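PDB 5OLC: galactonate dehydratase from Zobellia galactanivorans, which is an enolase-superfamily enzyme, joining an N-terminal domain of the mandelate racemase/muconate lactonizing type to a TIM-barrel-like C-terminal domain. Local coordinates for residues Y57-A60 against A61-K64; D95-S99 against G100-A104; N122-V125 against S126-L129; I310-S313 against A314-L318. One frame throughout, in Å; residues are numbered along the deposited sequence.

Interaction 1: residues Y57-A60 against A61-K64; sequences YGPA and AVIK
The carbonyl oxygen of P59 accepts two backbone hydrogen bonds from the turn that follows it. I63 N reaches P59 O at 3.0 Å with an N-H...O angle of 155°, the helical i to i+4 bond, while V62 N lies 2.9 Å from P59 O but 38° above the carbonyl plane, off the lone pairs. The next turn bond, K64 N to A60 O at 2.9 Å, is straighter at the acceptor and carries the same ladder onward.

Apolar contacts flank these bonds. V62 CG2, placed beside its own backbone N, meets P59 CB at 3.5 Å. I63 faces back along the chain: its CG1 stands opposite the carbonyl carbon (chi1 -74°), and CD1 lies against the backbone of G58, 3.5 Å from G58 C. P59 CD is 4.0 Å from the same I63 CD1, the two side chains crossing at about a right angle. The backbone angles of G58 suit only glycine.

The whole is a strand-to-helix turn between strand 51-56 and helix 60-70. A60 rests on strands 11-22 and 36-46, V62 packs against V101 of helix 101-120, and P59 meets Y96 of the second subunit.

Interaction 2: residues D95-S99 against G100-A104; sequences DYARS and GVLQA
A97 and L102 meet methyl to methylene, A97 CB lying 3.8 Å from L102 CB where the loop after helix 82-93 folds back over the first turn of helix 101-120. Both CB atoms point into the contact. CD1 of the leucine reaches the preceding peptide, 3.6 Å from Y96 O, and also touches A97 CB, whereas the Y96 ring leads away.

On the next residue, Q103 CG sits opposite the carbonyl carbon (chi1 -71°), which sets it 3.9 Å from S99 C, and the bend at chi2 lays the amide nitrogen NE2 against the A97 methyl. R98 N lies beyond, 3.6 Å from Q103 NE2, with no hydrogen bond between these two donors. R98 is the middle residue of a classic gamma turn, closed by S99 N to A97 O at 2.9 Å, and its side chain points away from the helix. G100, with positive phi, is the N-cap residue, and its O accepts from A104 N at 3.2 Å.

No hydrogen bond joins 95-99 to 100-104, so the contact is chiefly van der Waals. Polar chemistry is directed outward instead: R98 forms salt bridges with E234 and E256 of the second subunit, and D95 a hydrogen bond with H205 of that subunit. The two carboxylates would be expected to stabilise the positive charge of this buried arginine.

Interaction 3: residues N122-V125 against S126-L129; sequences NLPV and SVLL
L128 folds back over L123 and P124 just after a Schellman motif, in which N122 with its positive phi is the C-prime residue ending helix 101-120; the chain then enters the short helix 125-128. Followed outward, L128 CB begins 3.5 Å from P124 O and as near V125 O. Its CG stays close to P124 O and lies 4.0 Å from L123 CB. The branch CD1 ends 3.9 Å from L123 CB, beside the carbonyl oxygens of L123 and P124. The backbone N of L128 donates to the same P124 O at 3.3 Å, tilted out of the carbonyl plane.

V127 divides its two methyls between the same partners. With CG1 opposite its backbone N (chi1 163°), that methyl meets L123 CD2 at 3.8 Å, the side chains crossing at about a right angle, while CG2 turns to P124 CG at 3.9 Å. On the outer side L123 packs on L121, and V127 on I80, of the third subunit; V125, L128 and L129 lean instead on W114 of helix 101-120.

L129 N bonds S126 O and makes a weak second bond to V125 O, bent to 116° at the hydrogen, and V125 CG1 lies 4.0 Å from L129 CG.

Interaction 4: residues I310-S313 against A314-L318; sequences IAIS and AAVHL
H317 touches S313 twice through one oxygen. H317 N donates to S313 O at 2.9 Å with an angle of 168°, and the imidazole, with CG set opposite the carbonyl carbon (chi1 -72°), turns its edge to the same atom, so that CD2 lies near S313 O in the ring plane. One step earlier V316 N donates to I312 O at 2.8 Å, in the carbonyl plane, and V316 CG2 meets I312 CG2 at 4.1 Å. The alanine bonds, A314 N to I310 O and A315 N to A311 O, are weak, at 3.3 Å each.

The second shell holds these groups in place. S313 OG is bonded to W309 O, one turn back along helix 309-321. A311 N is bonded to E55 OE1 of strand 51-56, tying the helix to the N-terminal domain, while I312 and V316 both pack on M336.

Both nitrogens of the H317 ring have outside partners: ND1 accepts from S126 N, and NE2 makes a weak hydrogen bond with L369 O. This pattern is consistent with the tautomer protonated at NE2, and would be expected to restrict the rotation of the buried ring, whose CD2 edge faces its own helix.

The contacts form two touching pairs. Interactions 1 and 2, with centres 12 Å apart, share a junction of helices 60-70 and 101-120, where I63 CG1 lies 3.7 Å from A104 CB; both also face the second subunit. Interactions 3 and 4, again 12 Å apart between centres, meet across the two family regions, joined through the H317 ring and by L129 CD1, 3.5 Å from H317 O. The pairs are separate: interactions 1 and 4 come within about 7 Å at their nearest atoms, and interactions 2 and 3 within about 15 Å. Helix 101-120 runs from interaction 2 toward interaction 3, which borders the third subunit, whereas interaction 4 touches no other chain.

Interaction 1: residues Y57-A60 against A61-K64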
loop_
_atom_site.group_PDB
_atom_site.type_symbol
_atom_site.label_atom_id
_atom_site.label_comp_id
_atom_site.label_asym_id
_atom_site.label_seq_id
_atom_site.Cartn_x
_atom_site.Cartn_y
_atom_site.Cartn_z
ATOM N N TYR A 57 -28.741 -24.398 -3.887
ATOM C CA TYR A 57 -28.173 -24.802 -2.596
ATOM C C TYR A 57 -28.491 -23.789 -1.505
ATOM O O TYR A 57 -28.199 -22.597 -1.671
ATOM C CB TYR A 57 -26.660 -25.075 -2.693
ATOM C CG TYR A 57 -26.019 -25.481 -1.383
ATOM C CD1 TYR A 57 -26.007 -26.811 -0.969
ATOM C CD2 TYR A 57 -25.377 -24.541 -0.575
ATOM C CE1 TYR A 57 -25.393 -27.193 0.229
ATOM C CE2 TYR A 57 -24.766 -24.911 0.628
ATOM C CZ TYR A 57 -24.776 -26.239 1.027
ATOM O OH TYR A 57 -24.170 -26.598 2.209
ATOM N N GLY A 58 -29.073 -24.281 -0.406
ATOM C CA GLY A 58 -29.457 -23.479 0.750
ATOM C C GLY A 58 -30.821 -23.828 1.314
ATOM O O GLY A 58 -31.211 -24.998 1.260
ATOM N N PRO A 59 -31.590 -22.845 1.859
ATOM C CA PRO A 59 -32.919 -23.171 2.421
ATOM C C PRO A 59 -34.002 -23.340 1.343
ATOM O O PRO A 59 -34.514 -22.368 0.761
ATOM C CB PRO A 59 -33.186 -22.018 3.406
ATOM C CG PRO A 59 -32.014 -21.067 3.273
ATOM C CD PRO A 59 -31.302 -21.407 2.009
ATOM N N ALA A 60 -34.329 -24.606 1.077
ATOM C CA ALA A 60 -35.267 -25.055 0.058
ATOM C C ALA A 60 -36.443 -24.098 -0.234
ATOM O O ALA A 60 -36.481 -23.502 -1.310
ATOM C CB ALA A 60 -35.780 -26.439 0.395
ATOM N N ALA A 61 -37.367 -23.924 0.718
ATOM C CA ALA A 61 -38.576 -23.114 0.556
ATOM C C ALA A 61 -38.330 -21.625 0.230
ATOM O O ALA A 61 -39.196 -20.973 -0.366
ATOM C CB ALA A 61 -39.441 -23.257 1.783
ATOM N N VAL A 62 -37.137 -21.108 0.603
ATOM C CA VAL A 62 -36.726 -19.725 0.339
ATOM C C VAL A 62 -36.223 -19.628 -1.086
ATOM O O VAL A 62 -36.475 -18.618 -1.759
ATOM C CB VAL A 62 -35.675 -19.191 1.338
ATOM C CG1 VAL A 62 -35.810 -17.679 1.496
ATOM C CG2 VAL A 62 -35.801 -19.877 2.690
ATOM N N ILE A 63 -35.512 -20.687 -1.546
ATOM C CA ILE A 63 -34.989 -20.775 -2.915
ATOM C C ILE A 63 -36.165 -20.939 -3.900
ATOM O O ILE A 63 -36.175 -20.330 -4.976
ATOM C CB ILE A 63 -33.901 -21.901 -3.027
ATOM C CG1 ILE A 63 -32.579 -21.460 -2.350
ATOM C CG2 ILE A 63 -33.638 -22.338 -4.486
ATOM C CD1 ILE A 63 -31.819 -22.556 -1.772
ATOM N N LYS A 64 -37.159 -21.739 -3.488
ATOM C CA LYS A 64 -38.341 -22.057 -4.252
ATOM C C LYS A 64 -39.153 -20.796 -4.565
ATOM O O LYS A 64 -39.722 -20.682 -5.646
ATOM C CB LYS A 64 -39.170 -23.066 -3.472
ATOM C CG LYS A 64 -40.106 -23.906 -4.339
ATOM C CD LYS A 64 -41.559 -23.710 -3.956
ATOM C CE LYS A 64 -42.300 -22.840 -4.938
ATOM N NZ LYS A 64 -43.670 -22.511 -4.454
#

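Interaction 2: residues D95-S99 against G100-A104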
loop_
_atom_site.group_PDB
_atom_site.type_symbol
_atom_site.label_atom_id
_atom_site.label_comp_id
_atom_site.label_asym_id
_atom_site.label_seq_id
_atom_site.Cartn_x
_atom_site.Cartn_y
_atom_site.Cartn_z
ATOM N N ASP A 95 -30.054 -5.410 -6.771
ATOM C CA ASP A 95 -30.421 -4.482 -5.684
ATOM C C ASP A 95 -30.802 -5.207 -4.368
ATOM O O ASP A 95 -30.621 -4.640 -3.286
ATOM C CB ASP A 95 -31.565 -3.522 -6.122
ATOM C CG ASP A 95 -31.981 -3.612 -7.591
ATOM O OD1 ASP A 95 -31.143 -3.312 -8.466
ATOM O OD2 ASP A 95 -33.145 -3.983 -7.861
ATOM N N TYR A 96 -31.334 -6.452 -4.473
ATOM C CA TYR A 96 -31.807 -7.283 -3.353
ATOM C C TYR A 96 -31.113 -8.674 -3.265
ATOM O O TYR A 96 -31.638 -9.579 -2.605
ATOM C CB TYR A 96 -33.345 -7.483 -3.435
ATOM C CG TYR A 96 -34.122 -6.361 -4.088
ATOM C CD1 TYR A 96 -34.391 -5.181 -3.402
ATOM C CD2 TYR A 96 -34.642 -6.503 -5.371
ATOM C CE1 TYR A 96 -35.126 -4.152 -3.988
ATOM C CE2 TYR A 96 -35.382 -5.483 -5.968
ATOM C CZ TYR A 96 -35.619 -4.308 -5.272
ATOM O OH TYR A 96 -36.337 -3.285 -5.847
ATOM N N ALA A 97 -29.967 -8.860 -3.940
ATOM C CA ALA A 97 -29.282 -10.153 -3.917
ATOM C C ALA A 97 -27.806 -10.030 -3.517
ATOM O O ALA A 97 -27.543 -9.861 -2.320
ATOM C CB ALA A 97 -29.446 -10.885 -5.242
ATOM N N ARG A 98 -26.850 -10.102 -4.491
ATOM C CA ARG A 98 -25.390 -10.037 -4.276
ATOM C C ARG A 98 -24.842 -11.357 -3.711
ATOM O O ARG A 98 -23.806 -11.845 -4.176
ATOM C CB ARG A 98 -24.965 -8.838 -3.400
ATOM C CG ARG A 98 -25.291 -7.472 -3.986
ATOM C CD ARG A 98 -24.627 -6.344 -3.218
ATOM N NE ARG A 98 -23.168 -6.476 -3.152
ATOM C CZ ARG A 98 -22.332 -5.476 -2.903
ATOM N NH1 ARG A 98 -21.021 -5.690 -2.873
ATOM N NH2 ARG A 98 -22.797 -4.248 -2.694
ATOM N N SER A 99 -25.540 -11.920 -2.711
ATOM C CA SER A 99 -25.218 -13.188 -2.074
ATOM C C SER A 99 -26.506 -13.949 -1.710
ATOM O O SER A 99 -27.623 -13.495 -2.000
ATOM C CB SER A 99 -24.352 -12.966 -0.834
ATOM O OG SER A 99 -22.968 -13.100 -1.109
ATOM N N GLY A 100 -26.306 -15.126 -1.128
ATOM C CA GLY A 100 -27.335 -16.008 -0.604
ATOM C C GLY A 100 -28.392 -16.576 -1.526
ATOM O O GLY A 100 -28.101 -17.080 -2.613
ATOM N N VAL A 101 -29.637 -16.532 -1.018
ATOM C CA VAL A 101 -30.898 -17.072 -1.520
ATOM C C VAL A 101 -31.176 -16.746 -2.999
ATOM O O VAL A 101 -31.271 -17.706 -3.760
ATOM C CB VAL A 101 -32.081 -16.683 -0.582
ATOM C CG1 VAL A 101 -33.445 -16.864 -1.256
ATOM C CG2 VAL A 101 -32.016 -17.478 0.721
ATOM N N LEU A 102 -31.314 -15.456 -3.424
ATOM C CA LEU A 102 -31.599 -15.168 -4.852
ATOM C C LEU A 102 -30.498 -15.674 -5.810
ATOM O O LEU A 102 -30.814 -15.969 -6.960
ATOM C CB LEU A 102 -31.942 -13.704 -5.136
ATOM C CG LEU A 102 -33.356 -13.250 -4.740
ATOM C CD1 LEU A 102 -33.470 -11.753 -4.792
ATOM C CD2 LEU A 102 -34.427 -13.853 -5.622
ATOM N N GLN A 103 -29.247 -15.851 -5.319
ATOM C CA GLN A 103 -28.151 -16.402 -6.111
ATOM C C GLN A 103 -28.356 -17.896 -6.342
ATOM O O GLN A 103 -28.068 -18.382 -7.444
ATOM C CB GLN A 103 -26.756 -16.109 -5.502
ATOM C CG GLN A 103 -26.304 -14.651 -5.591
ATOM C CD GLN A 103 -26.702 -13.945 -6.879
ATOM O OE1 GLN A 103 -26.388 -14.390 -7.992
ATOM N NE2 GLN A 103 -27.430 -12.838 -6.753
ATOM N N ALA A 104 -28.901 -18.612 -5.319
ATOM C CA ALA A 104 -29.205 -20.039 -5.433
ATOM C C ALA A 104 -30.458 -20.278 -6.326
ATOM O O ALA A 104 -30.573 -21.347 -6.941
ATOM C CB ALA A 104 -29.369 -20.666 -4.059
#

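Interaction 3: residues N122-V125 against S126-L129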
loop_
_atom_site.group_PDB
_atom_site.type_symbol
_atom_site.label_atom_id
_atom_site.label_comp_id
_atom_site.label_asym_id
_atom_site.label_seq_id
_atom_site.Cartn_x
_atom_site.Cartn_y
_atom_site.Cartn_z
ATOM N N ASN A 122 -27.286 -31.786 -28.446
ATOM C CA ASN A 122 -26.907 -33.206 -28.341
ATOM C C ASN A 122 -25.448 -33.457 -27.943
ATOM O O ASN A 122 -24.777 -34.323 -28.510
ATOM C CB ASN A 122 -27.268 -33.963 -29.611
ATOM C CG ASN A 122 -27.781 -35.337 -29.275
ATOM O OD1 ASN A 122 -27.005 -36.283 -29.092
ATOM N ND2 ASN A 122 -29.089 -35.443 -29.044
ATOM N N LEU A 123 -24.981 -32.712 -26.931
ATOM C CA LEU A 123 -23.618 -32.799 -26.396
ATOM C C LEU A 123 -23.610 -32.756 -24.868
ATOM O O LEU A 123 -24.439 -32.035 -24.305
ATOM C CB LEU A 123 -22.781 -31.607 -26.896
ATOM C CG LEU A 123 -22.198 -31.684 -28.293
ATOM C CD1 LEU A 123 -21.600 -30.354 -28.673
ATOM C CD2 LEU A 123 -21.145 -32.775 -28.399
ATOM N N PRO A 124 -22.647 -33.407 -24.157
ATOM C CA PRO A 124 -22.595 -33.228 -22.693
ATOM C C PRO A 124 -22.242 -31.768 -22.331
ATOM O O PRO A 124 -21.826 -30.997 -23.213
ATOM C CB PRO A 124 -21.528 -34.232 -22.238
ATOM C CG PRO A 124 -20.681 -34.441 -23.419
ATOM C CD PRO A 124 -21.556 -34.280 -24.630
ATOM N N VAL A 125 -22.455 -31.370 -21.058
ATOM C CA VAL A 125 -22.186 -30.004 -20.581
ATOM C C VAL A 125 -20.679 -29.671 -20.641
ATOM O O VAL A 125 -20.333 -28.560 -21.058
ATOM C CB VAL A 125 -22.817 -29.718 -19.187
ATOM C CG1 VAL A 125 -22.466 -28.320 -18.682
ATOM C CG2 VAL A 125 -24.333 -29.898 -19.228
ATOM N N SER A 126 -19.784 -30.627 -20.252
ATOM C CA SER A 126 -18.328 -30.405 -20.259
ATOM C C SER A 126 -17.805 -29.994 -21.626
ATOM O O SER A 126 -17.047 -29.028 -21.720
ATOM C CB SER A 126 -17.556 -31.599 -19.697
ATOM O OG SER A 126 -18.164 -32.868 -19.878
ATOM N N VAL A 127 -18.261 -30.675 -22.690
ATOM C CA VAL A 127 -17.889 -30.365 -24.070
ATOM C C VAL A 127 -18.448 -28.984 -24.455
ATOM O O VAL A 127 -17.785 -28.207 -25.157
ATOM C CB VAL A 127 -18.346 -31.508 -25.012
ATOM C CG1 VAL A 127 -18.376 -31.081 -26.484
ATOM C CG2 VAL A 127 -17.461 -32.734 -24.820
ATOM N N LEU A 128 -19.645 -28.673 -23.947
ATOM C CA LEU A 128 -20.309 -27.401 -24.212
ATOM C C LEU A 128 -19.765 -26.220 -23.378
ATOM O O LEU A 128 -20.106 -25.058 -23.675
ATOM C CB LEU A 128 -21.827 -27.552 -24.053
ATOM C CG LEU A 128 -22.559 -27.976 -25.298
ATOM C CD1 LEU A 128 -23.940 -28.368 -24.974
ATOM C CD2 LEU A 128 -22.591 -26.859 -26.297
ATOM N N LEU A 129 -18.933 -26.522 -22.339
ATOM C CA LEU A 129 -18.273 -25.513 -21.489
ATOM C C LEU A 129 -16.920 -25.132 -22.144
ATOM O O LEU A 129 -16.274 -24.152 -21.751
ATOM C CB LEU A 129 -18.032 -26.016 -20.035
ATOM C CG LEU A 129 -19.187 -26.053 -19.019
ATOM C CD1 LEU A 129 -18.782 -26.847 -17.767
ATOM C CD2 LEU A 129 -19.672 -24.651 -18.635
#

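Interaction 4: residues I310-S313 against A314-L318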
loop_
_atom_site.group_PDB
_atom_site.type_symbol
_atom_site.label_atom_id
_atom_site.label_comp_id
_atom_site.label_asym_id
_atom_site.label_seq_id
_atom_site.Cartn_x
_atom_site.Cartn_y
_atom_site.Cartn_z
ATOM N N ILE A 310 -28.334 -33.884 -9.510
ATOM C CA ILE A 310 -28.437 -32.724 -10.415
ATOM C C ILE A 310 -27.223 -31.835 -10.143
ATOM O O ILE A 310 -26.537 -31.455 -11.088
ATOM C CB ILE A 310 -29.769 -31.925 -10.340
ATOM C CG1 ILE A 310 -30.961 -32.801 -10.750
ATOM C CG2 ILE A 310 -29.686 -30.708 -11.252
ATOM C CD1 ILE A 310 -32.266 -32.325 -10.325
ATOM N N ALA A 311 -26.935 -31.581 -8.833
ATOM C CA ALA A 311 -25.801 -30.837 -8.285
ATOM C C ALA A 311 -24.480 -31.549 -8.559
ATOM O O ALA A 311 -23.538 -30.896 -9.034
ATOM C CB ALA A 311 -25.960 -30.680 -6.796
ATOM N N ILE A 312 -24.384 -32.875 -8.242
ATOM C CA ILE A 312 -23.146 -33.627 -8.476
ATOM C C ILE A 312 -22.781 -33.605 -9.963
ATOM O O ILE A 312 -21.633 -33.309 -10.285
ATOM C CB ILE A 312 -23.157 -35.043 -7.865
ATOM C CG1 ILE A 312 -23.432 -34.971 -6.364
ATOM C CG2 ILE A 312 -21.839 -35.794 -8.144
ATOM C CD1 ILE A 312 -24.291 -36.113 -5.806
ATOM N N SER A 313 -23.773 -33.818 -10.860
ATOM C CA SER A 313 -23.587 -33.790 -12.318
ATOM C C SER A 313 -22.941 -32.500 -12.807
ATOM O O SER A 313 -21.963 -32.577 -13.542
ATOM C CB SER A 313 -24.905 -34.026 -13.045
ATOM O OG SER A 313 -25.302 -35.371 -12.872
ATOM N N ALA A 314 -23.451 -31.326 -12.356
ATOM C CA ALA A 314 -22.928 -30.006 -12.696
ATOM C C ALA A 314 -21.425 -29.908 -12.338
ATOM O O ALA A 314 -20.640 -29.386 -13.142
ATOM C CB ALA A 314 -23.732 -28.932 -11.981
ATOM N N ALA A 315 -21.021 -30.477 -11.168
ATOM C CA ALA A 315 -19.619 -30.533 -10.743
ATOM C C ALA A 315 -18.837 -31.504 -11.604
ATOM O O ALA A 315 -17.733 -31.164 -12.002
ATOM C CB ALA A 315 -19.505 -30.909 -9.283
ATOM N N VAL A 316 -19.411 -32.671 -11.948
ATOM C CA VAL A 316 -18.740 -33.650 -12.825
ATOM C C VAL A 316 -18.333 -32.938 -14.114
ATOM O O VAL A 316 -17.169 -32.988 -14.507
ATOM C CB VAL A 316 -19.591 -34.910 -13.167
ATOM C CG1 VAL A 316 -18.760 -35.928 -13.933
ATOM C CG2 VAL A 316 -20.207 -35.547 -11.929
ATOM N N HIS A 317 -19.291 -32.240 -14.728
ATOM C CA HIS A 317 -19.082 -31.510 -15.962
ATOM C C HIS A 317 -18.198 -30.288 -15.786
ATOM O O HIS A 317 -17.462 -29.963 -16.708
ATOM C CB HIS A 317 -20.417 -31.188 -16.628
ATOM C CG HIS A 317 -21.038 -32.418 -17.214
ATOM N ND1 HIS A 317 -20.866 -32.743 -18.549
ATOM C CD2 HIS A 317 -21.693 -33.434 -16.601
ATOM C CE1 HIS A 317 -21.478 -33.910 -18.718
ATOM N NE2 HIS A 317 -21.989 -34.365 -17.575
ATOM N N LEU A 318 -18.195 -29.651 -14.597
ATOM C CA LEU A 318 -17.306 -28.499 -14.394
ATOM C C LEU A 318 -15.845 -28.918 -14.200
ATOM O O LEU A 318 -14.991 -28.372 -14.907
ATOM C CB LEU A 318 -17.771 -27.547 -13.297
ATOM C CG LEU A 318 -17.010 -26.224 -13.291
ATOM C CD1 LEU A 318 -17.903 -25.046 -13.645
ATOM C CD2 LEU A 318 -16.246 -26.043 -11.992
#